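PDB 6BIO: clan CA, family C40, NlpC/P60 superfamily cysteine peptidase from Trichomonas vaginalis, which probably acts as a cysteine peptidase that hydrolyses bacterial peptidoglycan. Local coordinates for residues A[49-54]-A[175-180]; A[159-164]-A[186-191]; A[220-225]-A[273-278]. All coordinates share one frame; numbering follows the deposited sequence. Where two conformers were deposited one is given.

Contact 1 (A[49-54]-A[175-180]); sequences YFDYYV and SGPDTY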
# COMPACT_ATOMS: atom_id res chain seq x y z
N TYR A 49 0.12 10.55 -5.08
CA TYR A 49 1.11 10.59 -6.17
C TYR A 49 0.77 9.64 -7.32
O TYR A 49 0.11 8.62 -7.15
CB TYR A 49 2.52 10.33 -5.62
CG TYR A 49 2.89 11.37 -4.61
CD1 TYR A 49 3.28 12.64 -5.01
CD2 TYR A 49 2.72 11.14 -3.25
CE1 TYR A 49 3.59 13.62 -4.09
CE2 TYR A 49 2.98 12.11 -2.34
CZ TYR A 49 3.41 13.36 -2.75
OH TYR A 49 3.68 14.35 -1.81
N PHE A 50 1.29 10.01 -8.49
CA PHE A 50 1.10 9.25 -9.71
C PHE A 50 1.40 7.78 -9.51
O PHE A 50 2.41 7.41 -8.91
CB PHE A 50 2.04 9.83 -10.77
CG PHE A 50 2.00 9.10 -12.07
CD1 PHE A 50 0.89 9.16 -12.90
CD2 PHE A 50 3.07 8.31 -12.42
CE1 PHE A 50 0.89 8.43 -14.06
CE2 PHE A 50 3.08 7.60 -13.63
CZ PHE A 50 1.99 7.64 -14.43
N ASP A 51 0.51 6.92 -10.02
CA ASP A 51 0.67 5.47 -10.06
C ASP A 51 0.51 4.80 -8.70
O ASP A 51 0.75 3.61 -8.60
CB ASP A 51 1.95 5.05 -10.77
CG ASP A 51 1.89 3.64 -11.33
OD1 ASP A 51 0.89 3.30 -11.99
OD2 ASP A 51 2.87 2.89 -11.17
N TYR A 52 0.07 5.54 -7.68
CA TYR A 52 -0.37 4.90 -6.45
C TYR A 52 -1.71 4.21 -6.69
O TYR A 52 -2.53 4.65 -7.49
CB TYR A 52 -0.53 5.95 -5.33
CG TYR A 52 0.76 6.37 -4.61
CD1 TYR A 52 2.02 6.09 -5.14
CD2 TYR A 52 0.70 7.04 -3.39
CE1 TYR A 52 3.17 6.48 -4.48
CE2 TYR A 52 1.85 7.42 -2.74
CZ TYR A 52 3.08 7.14 -3.28
OH TYR A 52 4.22 7.52 -2.62
N TYR A 53 -1.92 3.13 -5.94
CA TYR A 53 -3.18 2.40 -5.95
C TYR A 53 -3.99 2.73 -4.69
O TYR A 53 -3.44 2.85 -3.59
CB TYR A 53 -2.90 0.89 -6.03
CG TYR A 53 -2.08 0.42 -7.21
CD1 TYR A 53 -1.95 1.15 -8.35
CD2 TYR A 53 -1.42 -0.78 -7.12
CE1 TYR A 53 -1.18 0.69 -9.41
CE2 TYR A 53 -0.68 -1.28 -8.19
CZ TYR A 53 -0.56 -0.53 -9.31
OH TYR A 53 0.20 -1.02 -10.37
N VAL A 54 -5.30 2.83 -4.87
CA VAL A 54 -6.22 3.14 -3.77
C VAL A 54 -7.46 2.27 -3.92
O VAL A 54 -7.76 1.75 -4.99
CB VAL A 54 -6.61 4.63 -3.73
CG1 VAL A 54 -5.39 5.48 -3.60
CG2 VAL A 54 -7.44 5.01 -4.94
N SER A 175 8.11 9.61 -6.35
CA SER A 175 7.70 8.37 -5.72
C SER A 175 7.30 7.31 -6.77
O SER A 175 6.41 6.49 -6.52
CB SER A 175 6.58 8.58 -4.71
OG SER A 175 5.51 9.26 -5.30
N GLY A 176 7.95 7.29 -7.92
CA GLY A 176 7.81 6.21 -8.88
C GLY A 176 6.91 6.52 -10.04
O GLY A 176 6.15 7.50 -10.03
N PRO A 177 6.94 5.65 -11.06
CA PRO A 177 7.58 4.33 -11.03
C PRO A 177 9.08 4.30 -11.32
O PRO A 177 9.69 3.30 -11.00
CB PRO A 177 6.85 3.56 -12.16
CG PRO A 177 6.44 4.62 -13.07
CD PRO A 177 6.03 5.78 -12.20
N ASP A 178 9.64 5.35 -11.92
CA ASP A 178 11.01 5.27 -12.39
C ASP A 178 12.01 6.02 -11.53
O ASP A 178 13.19 5.66 -11.56
CB ASP A 178 11.15 5.87 -13.78
CG ASP A 178 10.48 5.03 -14.79
OD1 ASP A 178 10.83 3.82 -14.91
OD2 ASP A 178 9.60 5.56 -15.44
N THR A 179 11.58 7.05 -10.79
CA THR A 179 12.51 7.83 -9.99
C THR A 179 11.93 8.03 -8.60
O THR A 179 10.71 7.98 -8.41
CB THR A 179 12.84 9.19 -10.64
OG1 THR A 179 11.66 10.00 -10.70
CG2 THR A 179 13.46 9.01 -12.02
N TYR A 180 12.82 8.24 -7.62
CA TYR A 180 12.43 8.23 -6.22
C TYR A 180 13.33 9.14 -5.42
O TYR A 180 14.51 9.29 -5.73
CB TYR A 180 12.60 6.83 -5.60
CG TYR A 180 11.55 5.85 -6.07
CD1 TYR A 180 10.35 5.77 -5.43
CD2 TYR A 180 11.76 5.04 -7.18
CE1 TYR A 180 9.38 4.91 -5.85
CE2 TYR A 180 10.80 4.19 -7.65
CZ TYR A 180 9.59 4.13 -6.98
OH TYR A 180 8.58 3.30 -7.43
O HOH W 1 4.18 5.43 -7.80
O HOH W 2 4.66 8.74 -8.02
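Ser175 packs against Tyr49 and Tyr52, the two ends of a type II beta turn between strands 46-49 and 53-60 of the N-terminal beta region, and the contact joins loop 175-178 of the NlpC/P60 part to that turn. The turn is closed by the bond from Tyr52 N to Tyr49 O (3.1 Å). A short side chain can bridge several groups, as Ser175 illustrates when followed outward. Its CB lies 3.3 Å from Tyr52 OH, a hydroxyl whose hydrogen-bonding partner is Gln187 OE1 of helix 182-191. One bond further, OG sits between the backbone N and the carbonyl carbon (chi1 55°), a setting that brings it to 3.2 Å from Tyr49 CB and obliquely beside that residue's ring. OG also bonds a water at 2.9 Å, and the same water reaches Phe50 O and Gly176 O. A second water links the two backbones again, 2.9 Å from Phe50 O and 2.8 Å from Ser175 O. Beyond these waters, Asp51 approaches Pro177 only loosely, its carboxylate being engaged in salt bridges with Arg22 and Arg192. A cis peptide precedes Pro177. The proline ring offers CD to the edge of the Phe50 ring, near its plane, and the closest pair there is Phe50 CE2 and Pro177 CD at 3.7 Å.

Contact 2 (A[159-164]-A[186-191]); sequences ANLVKT and MQWAYN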
# COMPACT_ATOMS: atom_id res chain seq x y z
N ALA A 159 10.38 -5.48 1.65
CA ALA A 159 11.78 -5.58 1.29
C ALA A 159 11.93 -6.03 -0.16
O ALA A 159 12.77 -5.50 -0.89
CB ALA A 159 12.49 -6.55 2.23
N ASN A 160 11.14 -7.01 -0.59
CA ASN A 160 11.17 -7.38 -2.01
C ASN A 160 10.81 -6.19 -2.89
O ASN A 160 11.46 -5.93 -3.92
CB ASN A 160 10.26 -8.57 -2.30
CG ASN A 160 10.17 -8.83 -3.83
OD1 ASN A 160 11.12 -9.33 -4.46
ND2 ASN A 160 9.03 -8.49 -4.41
N LEU A 161 9.75 -5.45 -2.53
CA LEU A 161 9.32 -4.33 -3.37
C LEU A 161 10.43 -3.29 -3.55
O LEU A 161 10.64 -2.81 -4.67
CB LEU A 161 8.05 -3.69 -2.79
CG LEU A 161 6.80 -4.50 -3.13
CD1 LEU A 161 5.69 -4.29 -2.13
CD2 LEU A 161 6.31 -4.15 -4.54
N VAL A 162 11.14 -2.91 -2.48
CA VAL A 162 12.21 -1.93 -2.69
C VAL A 162 13.35 -2.51 -3.52
O VAL A 162 13.98 -1.78 -4.29
CB VAL A 162 12.71 -1.23 -1.41
CG1 VAL A 162 11.60 -0.46 -0.74
CG2 VAL A 162 13.36 -2.24 -0.45
N LYS A 163 13.61 -3.82 -3.41
CA LYS A 163 14.63 -4.43 -4.27
C LYS A 163 14.28 -4.28 -5.74
O LYS A 163 15.18 -4.14 -6.55
CB LYS A 163 14.84 -5.90 -3.92
CG LYS A 163 15.50 -6.10 -2.57
CD LYS A 163 15.55 -7.58 -2.19
CE LYS A 163 16.00 -7.72 -0.75
NZ LYS A 163 16.23 -9.17 -0.38
N THR A 164 12.99 -4.31 -6.08
CA THR A 164 12.59 -4.19 -7.49
C THR A 164 12.93 -2.82 -8.05
O THR A 164 12.84 -2.62 -9.28
CB THR A 164 11.08 -4.43 -7.71
OG1 THR A 164 10.30 -3.33 -7.26
CG2 THR A 164 10.61 -5.74 -7.07
N MET A 186 9.83 4.65 0.31
CA MET A 186 9.17 3.95 1.42
C MET A 186 7.67 3.99 1.25
O MET A 186 7.00 2.97 1.39
CB MET A 186 9.55 4.59 2.74
CG MET A 186 11.04 4.74 3.07
SD MET A 186 12.02 3.20 3.20
CE MET A 186 12.53 3.00 1.48
N GLN A 187 7.13 5.17 0.94
CA GLN A 187 5.68 5.30 0.84
C GLN A 187 5.15 4.48 -0.33
O GLN A 187 4.13 3.80 -0.21
CB GLN A 187 5.28 6.76 0.72
CG GLN A 187 3.76 6.95 0.75
CD GLN A 187 3.33 8.37 0.51
OE1 GLN A 187 3.68 8.99 -0.51
NE2 GLN A 187 2.54 8.91 1.41
N TRP A 188 5.87 4.51 -1.46
CA TRP A 188 5.48 3.72 -2.62
C TRP A 188 5.42 2.23 -2.27
O TRP A 188 4.48 1.51 -2.64
CB TRP A 188 6.47 3.98 -3.77
CG TRP A 188 6.27 2.97 -4.88
CD1 TRP A 188 5.34 2.98 -5.84
CD2 TRP A 188 6.97 1.72 -5.00
NE1 TRP A 188 5.41 1.81 -6.57
CE2 TRP A 188 6.39 1.02 -6.07
CE3 TRP A 188 8.03 1.14 -4.31
CZ2 TRP A 188 6.85 -0.24 -6.46
CZ3 TRP A 188 8.46 -0.10 -4.71
CH2 TRP A 188 7.85 -0.78 -5.76
N ALA A 189 6.48 1.72 -1.63
CA ALA A 189 6.54 0.28 -1.38
C ALA A 189 5.34 -0.15 -0.54
O ALA A 189 4.70 -1.18 -0.81
CB ALA A 189 7.85 -0.09 -0.69
N TYR A 190 5.03 0.61 0.51
CA TYR A 190 3.89 0.25 1.34
C TYR A 190 2.55 0.49 0.63
O TYR A 190 1.59 -0.25 0.86
CB TYR A 190 4.00 0.90 2.74
CG TYR A 190 4.87 0.02 3.62
CD1 TYR A 190 4.32 -1.10 4.21
CD2 TYR A 190 6.22 0.26 3.82
CE1 TYR A 190 5.07 -1.95 4.94
CE2 TYR A 190 7.00 -0.61 4.56
CZ TYR A 190 6.40 -1.70 5.16
OH TYR A 190 7.13 -2.60 5.90
N ASN A 191 2.49 1.44 -0.30
CA ASN A 191 1.29 1.61 -1.12
C ASN A 191 0.96 0.31 -1.83
O ASN A 191 -0.20 -0.08 -1.93
CB ASN A 191 1.48 2.72 -2.15
CG ASN A 191 0.25 2.85 -3.03
OD1 ASN A 191 0.20 2.34 -4.15
ND2 ASN A 191 -0.77 3.49 -2.50
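Leu161 and Trp188 meet obliquely where helices 154-163 and 182-191 pack, and their mutual orientation shows how a large ring can be fitted against a neighbouring helix. The axes of the two short helical segments approach to 9.1 Å with 122° between their directions, nearer antiparallel than parallel. The CA atoms come nearest at Leu161 and Ala189, 5.7 Å apart, and Ala189 CB points at the partner helix, where Val162 CG1 touches it at 3.8 Å. Trp188 starts out across the interface rather than straight at it. With CG anti to the backbone N (chi1 168°), the indole swings its six-membered ring over to the other helix, and it arrives edge first. Leu161 O lies in the ring plane, 3.5 Å from Trp188 CZ3, while Leu161 CD2 reaches CH2 of the same ring at 3.9 Å. The other leucine methyl diverges from this one, and Leu161 CD1 rests 3.5 Å from Ala189 O. A polar partner of the carbonyl at the ring edge comes from its own segment: Thr164 OG1 donates to Leu161 O (2.7 Å) on a lone pair in the carbonyl plane, and the threonine side chain crosses that of Trp188 at about a right angle. Tyr180 adds an edge-to-face pairing with Trp188. Away from the indole, on the side of Val162, Met186 bends back until its CE is 4.2 Å from Val162 CG1, and both residues continue onto Met240 of strand 237-243. Helices packed together and against an antiparallel sheet in this way form the core of the papain-like NlpC/P60 fold.

Contact 3 (A[220-225]-A[273-278]); sequences GDIITF and RRYWTK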
# COMPACT_ATOMS: atom_id res chain seq x y z
N GLY A 220 11.76 -4.98 6.05
CA GLY A 220 10.58 -4.17 5.90
C GLY A 220 10.45 -3.06 6.93
O GLY A 220 9.68 -2.12 6.71
N ASP A 221 11.17 -3.16 8.05
CA ASP A 221 11.21 -2.05 8.99
C ASP A 221 11.91 -0.89 8.30
O ASP A 221 12.83 -1.08 7.51
CB ASP A 221 11.98 -2.43 10.27
CG ASP A 221 11.29 -3.53 11.08
OD1 ASP A 221 10.10 -3.81 10.83
OD2 ASP A 221 11.97 -4.04 12.04
N ILE A 222 11.47 0.32 8.60
CA ILE A 222 12.15 1.52 8.12
C ILE A 222 13.01 2.10 9.23
O ILE A 222 12.77 1.87 10.41
CB ILE A 222 11.22 2.58 7.51
CG1 ILE A 222 10.33 3.24 8.55
CG2 ILE A 222 10.41 1.95 6.34
CD1 ILE A 222 9.58 4.42 8.02
N ILE A 223 14.10 2.74 8.82
CA ILE A 223 15.06 3.37 9.71
C ILE A 223 15.17 4.82 9.29
O ILE A 223 15.50 5.10 8.14
CB ILE A 223 16.44 2.71 9.59
CG1 ILE A 223 16.38 1.19 9.64
CG2 ILE A 223 17.35 3.26 10.65
CD1 ILE A 223 17.57 0.55 8.90
N THR A 224 14.86 5.75 10.21
CA THR A 224 15.04 7.16 9.91
C THR A 224 16.36 7.65 10.50
O THR A 224 16.89 7.06 11.46
CB THR A 224 13.87 7.98 10.45
OG1 THR A 224 13.80 7.80 11.87
CG2 THR A 224 12.57 7.55 9.77
N PHE A 225 16.91 8.70 9.90
CA PHE A 225 18.22 9.21 10.23
C PHE A 225 18.21 10.73 10.25
O PHE A 225 17.44 11.40 9.55
CB PHE A 225 19.28 8.77 9.21
CG PHE A 225 19.40 7.26 9.00
CD1 PHE A 225 20.27 6.50 9.79
CD2 PHE A 225 18.68 6.59 8.01
CE1 PHE A 225 20.42 5.12 9.57
CE2 PHE A 225 18.85 5.25 7.80
CZ PHE A 225 19.70 4.51 8.57
N ARG A 273 10.94 1.85 12.67
CA ARG A 273 9.49 1.80 12.68
C ARG A 273 9.00 0.64 11.82
O ARG A 273 9.47 0.44 10.68
CB ARG A 273 8.89 3.10 12.12
CG ARG A 273 9.16 4.34 12.94
CD ARG A 273 8.57 4.25 14.31
NE ARG A 273 8.66 5.53 15.01
CZ ARG A 273 7.85 5.90 15.99
NH1 ARG A 273 6.84 5.14 16.36
NH2 ARG A 273 8.05 7.09 16.58
N ARG A 274 8.03 -0.09 12.36
CA ARG A 274 7.48 -1.29 11.73
C ARG A 274 6.03 -0.98 11.34
O ARG A 274 5.15 -0.85 12.20
CB ARG A 274 7.56 -2.46 12.70
CG ARG A 274 6.93 -3.73 12.15
CD ARG A 274 7.32 -4.96 12.96
NE ARG A 274 8.77 -5.11 12.98
CZ ARG A 274 9.46 -5.83 13.86
NH1 ARG A 274 8.85 -6.56 14.79
NH2 ARG A 274 10.79 -5.83 13.79
N TYR A 275 5.81 -0.83 10.05
CA TYR A 275 4.50 -0.50 9.51
C TYR A 275 3.72 -1.72 9.08
O TYR A 275 2.54 -1.60 8.74
CB TYR A 275 4.63 0.48 8.35
CG TYR A 275 4.85 1.91 8.78
CD1 TYR A 275 6.11 2.39 9.10
CD2 TYR A 275 3.79 2.79 8.83
CE1 TYR A 275 6.29 3.72 9.47
CE2 TYR A 275 3.96 4.12 9.21
CZ TYR A 275 5.21 4.57 9.53
OH TYR A 275 5.36 5.91 9.81
N TRP A 276 4.35 -2.89 9.03
CA TRP A 276 3.67 -4.15 8.72
C TRP A 276 3.23 -4.82 10.01
O TRP A 276 3.81 -4.60 11.08
CB TRP A 276 4.61 -5.07 7.93
CG TRP A 276 5.94 -5.38 8.57
CD1 TRP A 276 7.08 -4.63 8.52
CD2 TRP A 276 6.23 -6.51 9.36
NE1 TRP A 276 8.08 -5.26 9.22
CE2 TRP A 276 7.58 -6.43 9.74
CE3 TRP A 276 5.49 -7.62 9.77
CZ2 TRP A 276 8.20 -7.40 10.50
CZ3 TRP A 276 6.10 -8.57 10.53
CH2 TRP A 276 7.43 -8.46 10.90
N THR A 277 2.15 -5.58 9.91
CA THR A 277 1.57 -6.19 11.11
C THR A 277 1.28 -7.66 10.95
O THR A 277 0.87 -8.29 11.93
CB THR A 277 0.24 -5.52 11.50
OG1 THR A 277 -0.74 -5.82 10.53
CG2 THR A 277 0.37 -4.03 11.62
N LYS A 278 1.43 -8.21 9.77
CA LYS A 278 1.10 -9.59 9.51
C LYS A 278 1.96 -10.02 8.34
O LYS A 278 2.57 -9.14 7.69
CB LYS A 278 -0.39 -9.72 9.14
CG LYS A 278 -0.69 -9.00 7.84
CD LYS A 278 -2.16 -8.63 7.71
CE LYS A 278 -2.40 -7.85 6.42
NZ LYS A 278 -3.87 -7.59 6.18
OXT LYS A 278 2.02 -11.23 8.04
O HOH W 3 8.09 -0.46 8.37
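Asp221 and Arg274 form a two-pronged salt bridge at the end of strand 269-274, the final strand of the chain, a compact example of how a carboxylate is satisfied by several donors. Arg274 presents the NE side of its guanidinium: NE gives a nearly straight bond to Asp221 OD1 (2.8 Å, 173°), and NH2, which also bonds Asp216 O, reaches Asp221 OD2 at 2.8 Å on the syn lone pair. The two planar groups are nearly coplanar, 21° apart. OD1 takes a second, more bent bond from Trp276 NE1 (3.0 Å, 135°), which comes nearly along the C-O direction, whereas OD2 also receives the backbone N of Leu218. Trp276 in turn has Arg274 CD over one face of its ring, toward the rim. In the backbone, Ile222 and Arg273 make an antiparallel hydrogen-bonded pair, from Ile222 N to Arg273 O and from Arg273 N to Ile222 O, each 2.9 Å. A water extends the network: it donates to Gly220 O and Arg273 O and accepts from Tyr275 N. Gly220 O additionally receives Tyr190 OH. Ile222 CD1 packs against Tyr275, 3.7 Å from its CE1. Within the sheet, strand 222-225 runs between strands 269-274 and 237-243, and helix 182-191 packs close by, with Met186 against Ile222 and Tyr190 against Trp276.

Overall arrangement
Helix 182-191 is the common thread. Contact 1 lies at its approach, since strand 179-180 directly precedes it; contact 2 uses its body; and contact 3 lies in the sheet against which it packs. The centres of contacts 1 and 2 are about 11 Å apart, as are those of 2 and 3, while contacts 1 and 3 stand about 20 Å apart and do not touch. Asn191 OD1, 2.9 Å from Tyr53 N, further ties the helix to the N-terminal beta region. Along the chain the segments of contacts 1 and 2 alternate, and contact 3 follows both. Helix 182-191 thus has the N-terminal beta region on one side and the peptidase sheet, including strand 269-274, on another.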